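Local coordinates for nickel-dependent hydrogenase large subunit (PDB 3MYR), which houses the nickel-iron centre of a heterodimeric hydrogenase that oxidises molecular hydrogen and delivers the electrons to an acceptor, at residues Ala113-Asp118 with Thr548-Asp553; Lys269-Arg274 with Pro542-Arg547; Asp371-Leu376 with Ala525-Leu530. All blocks are in the same frame, centred on the assembly; numbering follows the deposited sequence.

Contact 1. Residues Ala113-Asp118 with Thr548-Asp553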
loop_
_atom_site.group_PDB
_atom_site.type_symbol
_atom_site.label_atom_id
_atom_site.label_comp_id
_atom_site.label_asym_id
_atom_site.label_seq_id
_atom_site.Cartn_x
_atom_site.Cartn_y
_atom_site.Cartn_z
ATOM N N ALA B 113 -14.671 6.515 -1.691
ATOM C CA ALA B 113 -15.720 7.503 -2.005
ATOM C C ALA B 113 -16.902 6.896 -2.832
ATOM O O ALA B 113 -18.077 7.307 -2.627
ATOM C CB ALA B 113 -15.129 8.651 -2.707
ATOM N N LEU B 114 -16.626 5.879 -3.679
ATOM C CA LEU B 114 -17.703 5.265 -4.464
ATOM C C LEU B 114 -18.739 4.492 -3.634
ATOM O O LEU B 114 -19.794 4.096 -4.173
ATOM C CB LEU B 114 -17.201 4.396 -5.612
ATOM C CG LEU B 114 -16.373 5.154 -6.675
ATOM C CD1 LEU B 114 -15.942 4.205 -7.821
ATOM C CD2 LEU B 114 -17.103 6.390 -7.236
ATOM N N ASP B 115 -18.456 4.296 -2.342
ATOM C CA ASP B 115 -19.473 3.829 -1.393
ATOM C C ASP B 115 -20.516 4.892 -1.039
ATOM O O ASP B 115 -21.579 4.567 -0.493
ATOM C CB ASP B 115 -18.890 3.303 -0.060
ATOM C CG ASP B 115 -17.942 2.090 -0.244
ATOM O OD1 ASP B 115 -17.138 1.759 0.701
ATOM O OD2 ASP B 115 -17.945 1.517 -1.353
ATOM N N TRP B 116 -20.188 6.150 -1.228
ATOM C CA TRP B 116 -20.986 7.238 -0.653
ATOM C C TRP B 116 -21.473 8.118 -1.790
ATOM O O TRP B 116 -22.361 8.951 -1.577
ATOM C CB TRP B 116 -20.140 8.142 0.278
ATOM C CG TRP B 116 -19.374 7.440 1.327
ATOM C CD1 TRP B 116 -18.033 7.100 1.300
ATOM C CD2 TRP B 116 -19.898 6.927 2.561
ATOM N NE1 TRP B 116 -17.708 6.440 2.459
ATOM C CE2 TRP B 116 -18.828 6.301 3.238
ATOM C CE3 TRP B 116 -21.177 6.940 3.160
ATOM C CZ2 TRP B 116 -18.990 5.693 4.508
ATOM C CZ3 TRP B 116 -21.345 6.327 4.398
ATOM C CH2 TRP B 116 -20.255 5.698 5.057
ATOM N N VAL B 117 -20.754 8.066 -2.924
ATOM C CA VAL B 117 -20.968 8.955 -4.072
ATOM C C VAL B 117 -21.545 8.140 -5.224
ATOM O O VAL B 117 -20.991 7.091 -5.595
ATOM C CB VAL B 117 -19.624 9.570 -4.528
ATOM C CG1 VAL B 117 -19.733 10.225 -5.906
ATOM C CG2 VAL B 117 -19.093 10.560 -3.460
ATOM N N ASP B 118 -22.679 8.586 -5.751
ATOM C CA ASP B 118 -23.335 7.915 -6.876
ATOM C C ASP B 118 -22.924 8.597 -8.200
ATOM O O ASP B 118 -23.333 9.714 -8.514
ATOM C CB ASP B 118 -24.850 7.968 -6.646
ATOM C CG ASP B 118 -25.652 7.184 -7.701
ATOM O OD1 ASP B 118 -25.141 6.982 -8.820
ATOM O OD2 ASP B 118 -26.834 6.853 -7.432
ATOM N N THR B 548 -18.321 0.048 5.654
ATOM C CA THR B 548 -17.656 -0.195 6.923
ATOM C C THR B 548 -16.314 -0.886 6.724
ATOM O O THR B 548 -15.267 -0.415 7.259
ATOM C CB THR B 548 -18.562 -0.972 7.881
ATOM O OG1 THR B 548 -19.597 -0.099 8.344
ATOM C CG2 THR B 548 -17.800 -1.492 9.150
ATOM N N ILE B 549 -16.288 -1.887 5.853
ATOM C CA ILE B 549 -14.989 -2.567 5.610
ATOM C C ILE B 549 -13.979 -1.525 5.032
ATOM O O ILE B 549 -12.868 -1.426 5.500
ATOM C CB ILE B 549 -15.152 -3.848 4.720
ATOM C CG1 ILE B 549 -15.864 -5.005 5.476
ATOM C CG2 ILE B 549 -13.815 -4.359 4.166
ATOM C CD1 ILE B 549 -15.298 -5.380 6.820
ATOM N N HIS B 550 -14.402 -0.716 4.059
ATOM C CA HIS B 550 -13.481 0.247 3.423
ATOM C C HIS B 550 -13.043 1.301 4.441
ATOM O O HIS B 550 -11.934 1.828 4.358
ATOM C CB HIS B 550 -14.138 0.945 2.237
ATOM C CG HIS B 550 -14.305 0.070 1.034
ATOM N ND1 HIS B 550 -15.394 0.165 0.187
ATOM C CD2 HIS B 550 -13.488 -0.870 0.493
ATOM C CE1 HIS B 550 -15.237 -0.683 -0.817
ATOM N NE2 HIS B 550 -14.094 -1.325 -0.653
ATOM N N SER B 551 -13.878 1.587 5.445
ATOM C CA SER B 551 -13.467 2.604 6.422
ATOM C C SER B 551 -12.216 2.186 7.194
ATOM O O SER B 551 -11.568 3.046 7.757
ATOM C CB SER B 551 -14.591 2.958 7.424
ATOM O OG SER B 551 -14.864 1.880 8.343
ATOM N N PHE B 552 -11.938 0.885 7.308
ATOM C CA PHE B 552 -10.662 0.411 7.917
ATOM C C PHE B 552 -9.461 0.477 6.971
ATOM O O PHE B 552 -8.335 0.194 7.396
ATOM C CB PHE B 552 -10.787 -1.068 8.426
ATOM C CG PHE B 552 -11.634 -1.226 9.649
ATOM C CD1 PHE B 552 -11.058 -1.164 10.908
ATOM C CD2 PHE B 552 -13.000 -1.557 9.542
ATOM C CE1 PHE B 552 -11.797 -1.362 12.074
ATOM C CE2 PHE B 552 -13.775 -1.746 10.710
ATOM C CZ PHE B 552 -13.190 -1.663 11.965
ATOM N N ASP B 553 -9.705 0.801 5.693
ATOM C CA ASP B 553 -8.649 0.885 4.681
ATOM C C ASP B 553 -7.878 -0.471 4.652
ATOM O O ASP B 553 -6.676 -0.509 4.882
ATOM C CB ASP B 553 -7.713 2.068 5.083
ATOM C CG ASP B 553 -6.704 2.484 3.982
ATOM O OD1 ASP B 553 -5.883 3.399 4.292
ATOM O OD2 ASP B 553 -6.636 1.867 2.882
#
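D115 and H550 form a buried histidine-carboxylate hydrogen bond, joining the loop that follows helix 86-112 to the C-terminal part of helix 543-551. The two segments approach through this single side-chain pair, at the point where the C-terminal part of the nickel-dependent hydrogenase chain packs against an early loop. ND1 of H550 donates to OD1 of D115 at a very short 2.4 Å, a value to be read with caution, along a nearly straight path of 169°. The carboxylate sits at the edge of the imidazole, and the two planes lie only 17° apart, so it extends the plane of the ring and does not lie over a face. The CB atoms of both residues point toward the other segment, and with CG beside the backbone N (chi1 -61° for D115 and -73° for H550) the polar ends meet. The other end of each group is held too: OD2 of D115 forms a salt bridge with R12, and NE2 of H550 is hydrogen-bonded to the carbonyl of T11. About 13 Å separates the H550 side chain from the bound nickel-iron cofactor, so this bond lies outside its immediate pocket. One residue further on, OG of S551 turns back on the helix and donates to the carbonyl O of T548 at 2.6 Å, in the carbonyl plane on a lone pair.

Contact 2. Residues Lys269-Arg274 with Pro542-Arg547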
loop_
_atom_site.group_PDB
_atom_site.type_symbol
_atom_site.label_atom_id
_atom_site.label_comp_id
_atom_site.label_asym_id
_atom_site.label_seq_id
_atom_site.Cartn_x
_atom_site.Cartn_y
_atom_site.Cartn_z
ATOM N N LYS B 269 -24.897 10.715 8.989
ATOM C CA LYS B 269 -24.602 10.905 10.381
ATOM C C LYS B 269 -24.998 9.641 11.112
ATOM O O LYS B 269 -24.360 9.313 12.112
ATOM C CB LYS B 269 -25.411 12.083 10.949
ATOM C CG LYS B 269 -24.802 13.486 10.603
ATOM C CD LYS B 269 -25.850 14.573 11.035
ATOM C CE LYS B 269 -25.407 15.951 10.631
ATOM N NZ LYS B 269 -26.158 17.028 11.370
ATOM N N ASP B 270 -25.996 8.913 10.606
ATOM C CA ASP B 270 -26.361 7.610 11.210
ATOM C C ASP B 270 -25.205 6.557 11.074
ATOM O O ASP B 270 -25.149 5.579 11.841
ATOM C CB ASP B 270 -27.657 7.037 10.604
ATOM C CG ASP B 270 -27.542 6.832 9.095
ATOM O OD1 ASP B 270 -27.748 5.696 8.599
ATOM O OD2 ASP B 270 -27.168 7.803 8.388
ATOM N N TRP B 271 -24.238 6.802 10.191
ATOM C CA TRP B 271 -23.059 5.905 10.081
ATOM C C TRP B 271 -22.110 6.220 11.224
ATOM O O TRP B 271 -21.034 5.619 11.347
ATOM C CB TRP B 271 -22.382 6.020 8.675
ATOM C CG TRP B 271 -23.218 5.209 7.704
ATOM C CD1 TRP B 271 -24.393 5.595 7.120
ATOM C CD2 TRP B 271 -23.040 3.823 7.379
ATOM N NE1 TRP B 271 -24.935 4.545 6.401
ATOM C CE2 TRP B 271 -24.135 3.447 6.535
ATOM C CE3 TRP B 271 -22.047 2.859 7.701
ATOM C CZ2 TRP B 271 -24.302 2.134 6.043
ATOM C CZ3 TRP B 271 -22.149 1.600 7.150
ATOM C CH2 TRP B 271 -23.303 1.224 6.348
ATOM N N GLY B 272 -22.497 7.199 12.027
ATOM C CA GLY B 272 -21.784 7.464 13.279
ATOM C C GLY B 272 -22.341 6.572 14.388
ATOM O O GLY B 272 -21.925 6.676 15.538
ATOM N N GLU B 273 -23.222 5.627 14.048
ATOM C CA GLU B 273 -23.838 4.784 15.079
ATOM C C GLU B 273 -23.620 3.330 14.818
ATOM O O GLU B 273 -24.257 2.471 15.492
ATOM C CB GLU B 273 -25.363 5.054 15.186
ATOM C CG GLU B 273 -25.679 6.551 15.482
ATOM C CD GLU B 273 -27.198 6.829 15.485
ATOM O OE1 GLU B 273 -27.901 6.061 16.186
ATOM O OE2 GLU B 273 -27.671 7.808 14.812
ATOM N N ARG B 274 -22.782 3.004 13.844
ATOM C CA ARG B 274 -22.505 1.605 13.603
ATOM C C ARG B 274 -21.039 1.424 13.270
ATOM O O ARG B 274 -20.377 2.395 12.871
ATOM C CB ARG B 274 -23.425 1.023 12.466
ATOM C CG ARG B 274 -23.304 1.668 11.102
ATOM C CD ARG B 274 -24.330 1.095 10.070
ATOM N NE ARG B 274 -25.702 1.322 10.541
ATOM C CZ ARG B 274 -26.403 2.415 10.225
ATOM N NH1 ARG B 274 -25.906 3.324 9.347
ATOM N NH2 ARG B 274 -27.612 2.576 10.716
ATOM N N PRO B 542 -24.213 -5.284 -1.582
ATOM C CA PRO B 542 -23.950 -5.117 -0.146
ATOM C C PRO B 542 -23.132 -3.827 0.142
ATOM O O PRO B 542 -22.080 -3.866 0.762
ATOM C CB PRO B 542 -23.134 -6.376 0.155
ATOM C CG PRO B 542 -22.198 -6.416 -1.078
ATOM C CD PRO B 542 -23.235 -6.217 -2.203
ATOM N N ILE B 543 -23.617 -2.686 -0.334
ATOM C CA ILE B 543 -22.942 -1.443 -0.108
ATOM C C ILE B 543 -22.720 -1.154 1.397
ATOM O O ILE B 543 -21.754 -0.526 1.754
ATOM C CB ILE B 543 -23.721 -0.350 -0.792
ATOM C CG1 ILE B 543 -22.928 0.960 -0.872
ATOM C CG2 ILE B 543 -25.058 -0.164 -0.118
ATOM C CD1 ILE B 543 -23.486 1.928 -1.966
ATOM N N GLU B 544 -23.553 -1.703 2.285
ATOM C CA GLU B 544 -23.377 -1.381 3.690
ATOM C C GLU B 544 -22.170 -2.094 4.251
ATOM O O GLU B 544 -21.514 -1.598 5.144
ATOM C CB GLU B 544 -24.605 -1.773 4.516
ATOM C CG GLU B 544 -25.959 -1.089 4.073
ATOM C CD GLU B 544 -26.756 -1.880 3.019
ATOM O OE1 GLU B 544 -27.991 -1.689 2.932
ATOM O OE2 GLU B 544 -26.182 -2.683 2.245
ATOM N N ILE B 545 -21.884 -3.287 3.755
ATOM C CA ILE B 545 -20.682 -3.996 4.171
ATOM C C ILE B 545 -19.440 -3.208 3.701
ATOM O O ILE B 545 -18.513 -2.952 4.489
ATOM C CB ILE B 545 -20.701 -5.437 3.626
ATOM C CG1 ILE B 545 -21.637 -6.284 4.491
ATOM C CG2 ILE B 545 -19.257 -6.046 3.630
ATOM C CD1 ILE B 545 -21.831 -7.779 3.939
ATOM N N LEU B 546 -19.463 -2.784 2.436
ATOM C CA LEU B 546 -18.336 -2.118 1.842
ATOM C C LEU B 546 -18.053 -0.822 2.595
ATOM O O LEU B 546 -16.920 -0.497 2.822
ATOM C CB LEU B 546 -18.603 -1.827 0.352
ATOM C CG LEU B 546 -18.816 -3.065 -0.554
ATOM C CD1 LEU B 546 -19.003 -2.605 -2.010
ATOM C CD2 LEU B 546 -17.679 -4.037 -0.467
ATOM N N ARG B 547 -19.084 -0.049 2.922
ATOM C CA ARG B 547 -18.812 1.236 3.583
ATOM C C ARG B 547 -17.975 1.046 4.835
ATOM O O ARG B 547 -17.047 1.787 5.050
ATOM C CB ARG B 547 -20.140 1.927 3.977
ATOM C CG ARG B 547 -20.760 2.623 2.854
ATOM C CD ARG B 547 -22.163 3.155 3.192
ATOM N NE ARG B 547 -22.671 3.826 2.026
ATOM C CZ ARG B 547 -23.753 4.588 1.969
ATOM N NH1 ARG B 547 -24.558 4.726 3.015
ATOM N NH2 ARG B 547 -24.050 5.165 0.823
#
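W271, carried by a short 3-10 turn, meets E544 and R547 across this buried contact. The turn starts at K269, whose carbonyl O accepts from the backbone N of G272. D270 comes next; its OD1 takes NH1 of R274 at 3.1 Å in a salt bridge that is straight at the hydrogen and lies in the guanidinium plane, yet reaches the carboxylate from well above its plane. The same oxygen has a second cationic partner in R178. W271 then carries the indole to helix 543-551. With CG beside the backbone N (chi1 -79°), the six-membered ring is laid against the first turns of that helix, its CH2 corner 3.6 Å from the carbonyl O of E544. The CB of E544 arrives in the ring plane, at 3.7 Å from CH2.

One face of the indole receives the aliphatic part of R547 in a CH-pi contact: CD stands 3.9 Å from the centroid of the six-membered ring, 18° off its normal. This is loop-on-helix packing in the large-subunit fold, away from the metal sites. The extended chain of R547 crosses the indole at about a right angle, and its guanidinium is turned 75° from the ring. NE1 of W271 and NH1 of R547 are both donors, so their approach is packing; the guanidinium is instead bonded through NE to the carbonyl of D115 and through NH2 to that of A176. The carboxylate of E544 bends away to the backbone N of V537.

After G272 and E273 comes R274, whose NH1 lies 3.2 Å above the plane of the W271 indole on the face opposite R547, toward its rim, while its NE is hydrogen-bonded to the carbonyl of N533.

Contact 3. Residues Asp371-Leu376 with Ala525-Leu530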
loop_
_atom_site.group_PDB
_atom_site.type_symbol
_atom_site.label_atom_id
_atom_site.label_comp_id
_atom_site.label_asym_id
_atom_site.label_seq_id
_atom_site.Cartn_x
_atom_site.Cartn_y
_atom_site.Cartn_z
ATOM N N ASP B 371 -12.759 -24.176 11.870
ATOM C CA ASP B 371 -11.310 -24.161 12.220
ATOM C C ASP B 371 -10.610 -22.974 11.469
ATOM O O ASP B 371 -11.056 -21.830 11.573
ATOM C CB ASP B 371 -10.671 -25.543 11.910
ATOM C CG ASP B 371 -9.268 -25.752 12.556
ATOM O OD1 ASP B 371 -8.992 -25.279 13.693
ATOM O OD2 ASP B 371 -8.450 -26.468 11.930
ATOM N N GLY B 372 -9.522 -23.216 10.752
ATOM C CA GLY B 372 -8.885 -22.106 10.004
ATOM C C GLY B 372 -9.806 -21.591 8.906
ATOM O O GLY B 372 -10.448 -22.384 8.163
ATOM N N TYR B 373 -9.921 -20.267 8.795
ATOM C CA TYR B 373 -10.711 -19.704 7.703
ATOM C C TYR B 373 -10.054 -18.458 7.067
ATOM O O TYR B 373 -10.720 -17.671 6.324
ATOM C CB TYR B 373 -12.197 -19.468 8.147
ATOM C CG TYR B 373 -12.442 -18.394 9.245
ATOM C CD1 TYR B 373 -12.707 -18.757 10.571
ATOM C CD2 TYR B 373 -12.430 -17.020 8.922
ATOM C CE1 TYR B 373 -12.980 -17.772 11.555
ATOM C CE2 TYR B 373 -12.687 -16.031 9.864
ATOM C CZ TYR B 373 -12.951 -16.436 11.191
ATOM O OH TYR B 373 -13.159 -15.487 12.120
ATOM N N SER B 374 -8.746 -18.276 7.332
ATOM C CA SER B 374 -8.036 -17.126 6.873
ATOM C C SER B 374 -6.524 -17.340 6.834
ATOM O O SER B 374 -5.973 -18.081 7.644
ATOM C CB SER B 374 -8.338 -15.891 7.793
ATOM O OG SER B 374 -7.669 -14.679 7.268
ATOM N N TRP B 375 -5.846 -16.610 5.929
ATOM C CA TRP B 375 -4.406 -16.567 5.905
ATOM C C TRP B 375 -3.897 -15.526 6.877
ATOM O O TRP B 375 -2.696 -15.481 7.086
ATOM C CB TRP B 375 -3.794 -16.338 4.509
ATOM C CG TRP B 375 -3.845 -17.566 3.630
ATOM C CD1 TRP B 375 -4.583 -17.729 2.491
ATOM C CD2 TRP B 375 -3.085 -18.750 3.792
ATOM N NE1 TRP B 375 -4.369 -18.978 1.949
ATOM C CE2 TRP B 375 -3.479 -19.646 2.763
ATOM C CE3 TRP B 375 -2.185 -19.202 4.788
ATOM C CZ2 TRP B 375 -2.910 -20.927 2.617
ATOM C CZ3 TRP B 375 -1.597 -20.478 4.621
ATOM C CH2 TRP B 375 -1.990 -21.333 3.573
ATOM N N LEU B 376 -4.788 -14.770 7.524
ATOM C CA LEU B 376 -4.336 -13.840 8.594
ATOM C C LEU B 376 -4.195 -14.553 9.913
ATOM O O LEU B 376 -5.112 -15.286 10.310
ATOM C CB LEU B 376 -5.276 -12.608 8.797
ATOM C CG LEU B 376 -5.250 -11.562 7.638
ATOM C CD1 LEU B 376 -5.980 -12.132 6.360
ATOM C CD2 LEU B 376 -6.038 -10.348 8.178
ATOM N N ALA B 525 -11.560 -6.804 14.603
ATOM C CA ALA B 525 -12.211 -5.490 14.377
ATOM C C ALA B 525 -13.232 -5.496 13.211
ATOM O O ALA B 525 -14.363 -5.055 13.394
ATOM C CB ALA B 525 -11.226 -4.398 14.228
ATOM N N TYR B 526 -12.862 -6.045 12.055
ATOM C CA TYR B 526 -13.798 -5.973 10.892
ATOM C C TYR B 526 -15.046 -6.747 11.271
ATOM O O TYR B 526 -16.156 -6.349 11.004
ATOM C CB TYR B 526 -13.219 -6.678 9.660
ATOM C CG TYR B 526 -12.067 -5.985 8.948
ATOM C CD1 TYR B 526 -11.400 -4.885 9.514
ATOM C CD2 TYR B 526 -11.632 -6.450 7.722
ATOM C CE1 TYR B 526 -10.341 -4.247 8.842
ATOM C CE2 TYR B 526 -10.569 -5.808 7.033
ATOM C CZ TYR B 526 -9.899 -4.753 7.622
ATOM O OH TYR B 526 -8.762 -4.236 7.014
ATOM N N GLU B 527 -14.839 -7.928 11.830
ATOM C CA GLU B 527 -15.934 -8.819 12.144
ATOM C C GLU B 527 -16.855 -8.198 13.219
ATOM O O GLU B 527 -18.093 -8.206 13.087
ATOM C CB GLU B 527 -15.371 -10.212 12.565
ATOM C CG GLU B 527 -14.556 -10.965 11.457
ATOM C CD GLU B 527 -13.820 -12.199 12.047
ATOM O OE1 GLU B 527 -13.592 -13.207 11.333
ATOM O OE2 GLU B 527 -13.502 -12.179 13.263
ATOM N N ALA B 528 -16.264 -7.613 14.252
ATOM C CA ALA B 528 -17.080 -7.042 15.321
ATOM C C ALA B 528 -17.759 -5.781 14.767
ATOM O O ALA B 528 -18.893 -5.466 15.161
ATOM C CB ALA B 528 -16.231 -6.690 16.561
ATOM N N ALA B 529 -17.110 -5.092 13.817
ATOM C CA ALA B 529 -17.686 -3.867 13.234
ATOM C C ALA B 529 -18.985 -4.177 12.440
ATOM O O ALA B 529 -19.964 -3.444 12.553
ATOM C CB ALA B 529 -16.658 -3.179 12.329
ATOM N N LEU B 530 -18.937 -5.162 11.549
ATOM C CA LEU B 530 -20.096 -5.613 10.823
ATOM C C LEU B 530 -21.172 -6.157 11.743
ATOM O O LEU B 530 -22.374 -6.025 11.419
ATOM C CB LEU B 530 -19.709 -6.698 9.818
ATOM C CG LEU B 530 -18.796 -6.093 8.678
ATOM C CD1 LEU B 530 -18.459 -7.168 7.632
ATOM C CD2 LEU B 530 -19.479 -4.875 7.994
#
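Y373 reaches from the loop before strand 378-381 to E527 on helix 525-531, the two side chains coming from opposite directions to meet at a phenol and a carboxylate. At CB, the tyrosine side chain leaves toward the helix, with CG in the crowded position between the backbone N and the carbonyl carbon (chi1 66°). P516 packs against the side chain; at the far edge of the ring CE2 and CZ of Y373 each lie 3.3 Å from OE1 of E527, which sits near the ring plane. At the tip, OH of Y373 donates to that same OE1 over a very short 2.5 Å, a length not to be pressed too far. The carboxylate plane is turned 34° from the ring. The phenol oxygen also accepts from the backbone N of R517, so it both gives and receives a bond in this buried setting.

E527 answers with a chain extended beyond CG. Besides the phenol, its OE1 is hydrogen-bonded to the backbone N of S33, and OE2 is shared by a salt bridge with R517 and the backbone N of G524, the residue just before helix 525-531. The phenol-carboxylate bond thus ties this helix to the loop before strand 378-381. Just after Y373, that loop is tightened by an ST turn, in which OG of S374 accepts from the backbone N of L376 at 2.9 Å.

In the fold
All three contacts are buried, although the loop of contact 2 also carries residues open to solvent, such as E273. Contacts 1 and 2 share helix 543-551, with centres about 9 Å apart, and the rim of the W116 indole packs on CD of R547 between them. Contact 3 uses the preceding helix, 525-531, which touches the other one where F552 meets Y526 and A529, and I549 meets L530. Their chemistry differs with place: contacts 1 and 3 each rest on one short bond to a carboxylate, from an imidazole and a phenol respectively, whereas contact 2 is aromatic and aliphatic packing. Contact 1 lies nearest the centre of the chain.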